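PDB 6H9D: lysozyme from Asticcacaulis excentricus, which is the muramidase domain of SpmX, a lysozyme-family module probably co-opted and detoxified from a phage lysin and linked to cell morphogenesis and stalk synthesis. Local coordinates for residues Lys15-Leu20 against Ile136-Ser141. Residues are numbered along the deposited sequence; the frame is centred on the assembly and turned at random.
Sequences KSFEGL and IRRRAS
Glu18 OE2 is held by two partners: it accepts a 2.7 Å hydrogen bond from water 1 and another from a bound glycerol, probably a crystallisation additive. The water in turn accepts a hydrogen bond from Arg138 NH1, 3.0 Å from its oxygen, so it bridges the carboxylate and the guanidinium within this phage-lysozyme fold. Glu18 OE2 and Arg138 NH1 themselves stay 4.6 Å apart, beyond a direct salt bridge. The acid is in the loop that leads out of helix 8-16 and the arginine on helix 133-146; the nearby glycerol is consistent with a pocket at this point, probably part of the substrate cleft of the family.

The guanidinium is fixed from several directions. Arg138 NE makes a salt bridge to Glu142 OE2 on its own helix, and NH2 is hydrogen-bonded to Ser86 OG of helix 78-91. With CG anti to the backbone N (chi1 -176°) and the chain extended as far as NE, the arginine passes slantwise over the Phe17 ring before its NH1 reaches the water.

Phe17 meets it twice. Arg138 CG makes a CH-pi contact over one face of the ring, 3.7 Å from the centroid and 9° off the normal. Further along, Phe17 CD2 lies over the guanidinium and comes 3.4 Å from Arg138 CZ, though the two planes are tilted by 35°. Ser16 OG, hydrogen-bonded to Leu13 O, sits over the opposite face, so the ring lies between the Ser16 hydroxyl and the arginine chain. At the edge, in the ring plane, Ser141 CB approaches Phe17 CZ at 3.8 Å, while Ser141 OG makes a weak 3.5 Å hydrogen bond to Arg137 O.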
loop_
_atom_site.group_PDB
_atom_site.type_symbol
_atom_site.label_atom_id
_atom_site.label_comp_id
_atom_site.label_asym_id
_atom_site.label_seq_id
_atom_site.Cartn_x
_atom_site.Cartn_y
_atom_site.Cartn_z
ATOM N N LYS A 15 -0.544 5.081 6.456
ATOM C CA LYS A 15 0.415 5.697 7.354
ATOM C C LYS A 15 0.544 4.868 8.645
ATOM O O LYS A 15 1.584 4.875 9.281
ATOM C CB LYS A 15 -0.071 7.118 7.623
ATOM C CG LYS A 15 0.877 8.041 8.352
ATOM C CD LYS A 15 0.205 9.363 8.684
ATOM C CE LYS A 15 -0.249 10.084 7.437
ATOM N NZ LYS A 15 -0.808 11.417 7.746
ATOM N N SER A 16 -0.530 4.189 9.041
ATOM C CA SER A 16 -0.590 3.482 10.313
ATOM C C SER A 16 0.380 2.303 10.304
ATOM O O SER A 16 0.782 1.848 11.352
ATOM C CB SER A 16 -2.005 3.036 10.634
ATOM O OG SER A 16 -2.404 1.978 9.776
ATOM N N PHE A 17 0.778 1.838 9.114
ATOM C CA PHE A 17 1.698 0.731 8.989
ATOM C C PHE A 17 3.144 1.227 8.885
ATOM O O PHE A 17 4.067 0.424 8.790
ATOM C CB PHE A 17 1.341 -0.155 7.781
ATOM C CG PHE A 17 -0.084 -0.632 7.764
ATOM C CD1 PHE A 17 -0.587 -1.360 8.825
ATOM C CD2 PHE A 17 -0.931 -0.354 6.697
ATOM C CE1 PHE A 17 -1.911 -1.763 8.834
ATOM C CE2 PHE A 17 -2.241 -0.799 6.691
ATOM C CZ PHE A 17 -2.729 -1.500 7.771
ATOM N N GLU A 18 3.301 2.542 8.827
ATOM C CA GLU A 18 4.616 3.183 8.622
ATOM C C GLU A 18 5.049 3.941 9.874
ATOM O O GLU A 18 4.202 4.376 10.629
ATOM C CB GLU A 18 4.510 4.205 7.494
ATOM C CG GLU A 18 3.965 3.642 6.204
ATOM C CD GLU A 18 5.022 2.878 5.445
ATOM O OE1 GLU A 18 6.185 3.116 5.708
ATOM O OE2 GLU A 18 4.667 2.033 4.635
ATOM N N GLY A 19 6.357 4.062 10.049
ATOM C CA GLY A 19 6.938 4.832 11.154
ATOM C C GLY A 19 7.445 6.148 10.618
ATOM O O GLY A 19 8.155 6.114 9.638
ATOM N N LEU A 20 7.086 7.257 11.252
ATOM C CA LEU A 20 7.536 8.584 10.772
ATOM C C LEU A 20 9.019 8.816 11.077
ATOM O O LEU A 20 9.400 8.707 12.225
ATOM C CB LEU A 20 6.681 9.674 11.417
ATOM C CG LEU A 20 7.236 11.083 11.255
ATOM C CD1 LEU A 20 7.241 11.489 9.804
ATOM C CD2 LEU A 20 6.469 12.088 12.084
ATOM N N ILE A 136 -0.018 -10.192 8.717
ATOM C CA ILE A 136 -1.327 -10.729 9.188
ATOM C C ILE A 136 -2.143 -9.547 9.712
ATOM O O ILE A 136 -3.285 -9.422 9.369
ATOM C CB ILE A 136 -1.150 -11.799 10.280
ATOM C CG1 ILE A 136 -0.318 -12.989 9.809
ATOM C CG2 ILE A 136 -2.500 -12.228 10.819
ATOM C CD1 ILE A 136 -0.979 -13.798 8.757
ATOM N N ARG A 137 -1.516 -8.705 10.520
ATOM C CA ARG A 137 -2.181 -7.506 11.077
ATOM C C ARG A 137 -2.590 -6.569 9.937
ATOM O O ARG A 137 -3.720 -6.112 9.913
ATOM C CB ARG A 137 -1.234 -6.808 12.050
ATOM C CG ARG A 137 -0.879 -7.611 13.289
ATOM C CD ARG A 137 -0.128 -6.812 14.342
ATOM N NE ARG A 137 -0.864 -5.672 14.854
ATOM C CZ ARG A 137 -0.393 -4.757 15.692
ATOM N NH1 ARG A 137 0.880 -4.745 16.034
ATOM N NH2 ARG A 137 -1.204 -3.849 16.184
ATOM N N ARG A 138 -1.678 -6.335 9.007
ATOM C CA ARG A 138 -1.948 -5.434 7.892
ATOM C C ARG A 138 -3.142 -5.924 7.062
ATOM O O ARG A 138 -4.034 -5.152 6.759
ATOM C CB ARG A 138 -0.706 -5.233 7.019
ATOM C CG ARG A 138 -0.944 -4.227 5.901
ATOM C CD ARG A 138 0.313 -3.841 5.143
ATOM N NE ARG A 138 -0.003 -2.790 4.196
ATOM C CZ ARG A 138 0.692 -1.677 4.069
ATOM N NH1 ARG A 138 1.809 -1.528 4.757
ATOM N NH2 ARG A 138 0.257 -0.719 3.268
ATOM N N ARG A 139 -3.102 -7.198 6.683
ATOM C CA ARG A 139 -4.151 -7.806 5.877
ATOM C C ARG A 139 -5.502 -7.731 6.569
ATOM O O ARG A 139 -6.524 -7.492 5.925
ATOM C CB ARG A 139 -3.804 -9.262 5.559
ATOM C CG ARG A 139 -2.577 -9.430 4.678
ATOM C CD ARG A 139 -2.461 -8.297 3.671
ATOM N NE ARG A 139 -1.190 -8.332 2.953
ATOM C CZ ARG A 139 -0.515 -7.251 2.577
ATOM N NH1 ARG A 139 -0.989 -6.043 2.849
ATOM N NH2 ARG A 139 0.634 -7.378 1.927
ATOM N N ALA A 140 -5.510 -7.936 7.882
ATOM C CA ALA A 140 -6.785 -7.886 8.638
ATOM C C ALA A 140 -7.398 -6.487 8.499
ATOM O O ALA A 140 -8.574 -6.360 8.164
ATOM C CB ALA A 140 -6.535 -8.269 10.050
ATOM N N SER A 141 -6.579 -5.442 8.678
ATOM C CA SER A 141 -7.027 -4.042 8.527
ATOM C C SER A 141 -7.469 -3.745 7.086
ATOM O O SER A 141 -8.493 -3.091 6.867
ATOM C CB SER A 141 -5.968 -3.063 8.961
ATOM O OG SER A 141 -5.618 -3.248 10.303
HETATM O O HOH W 1 2.006 1.445 4.495
#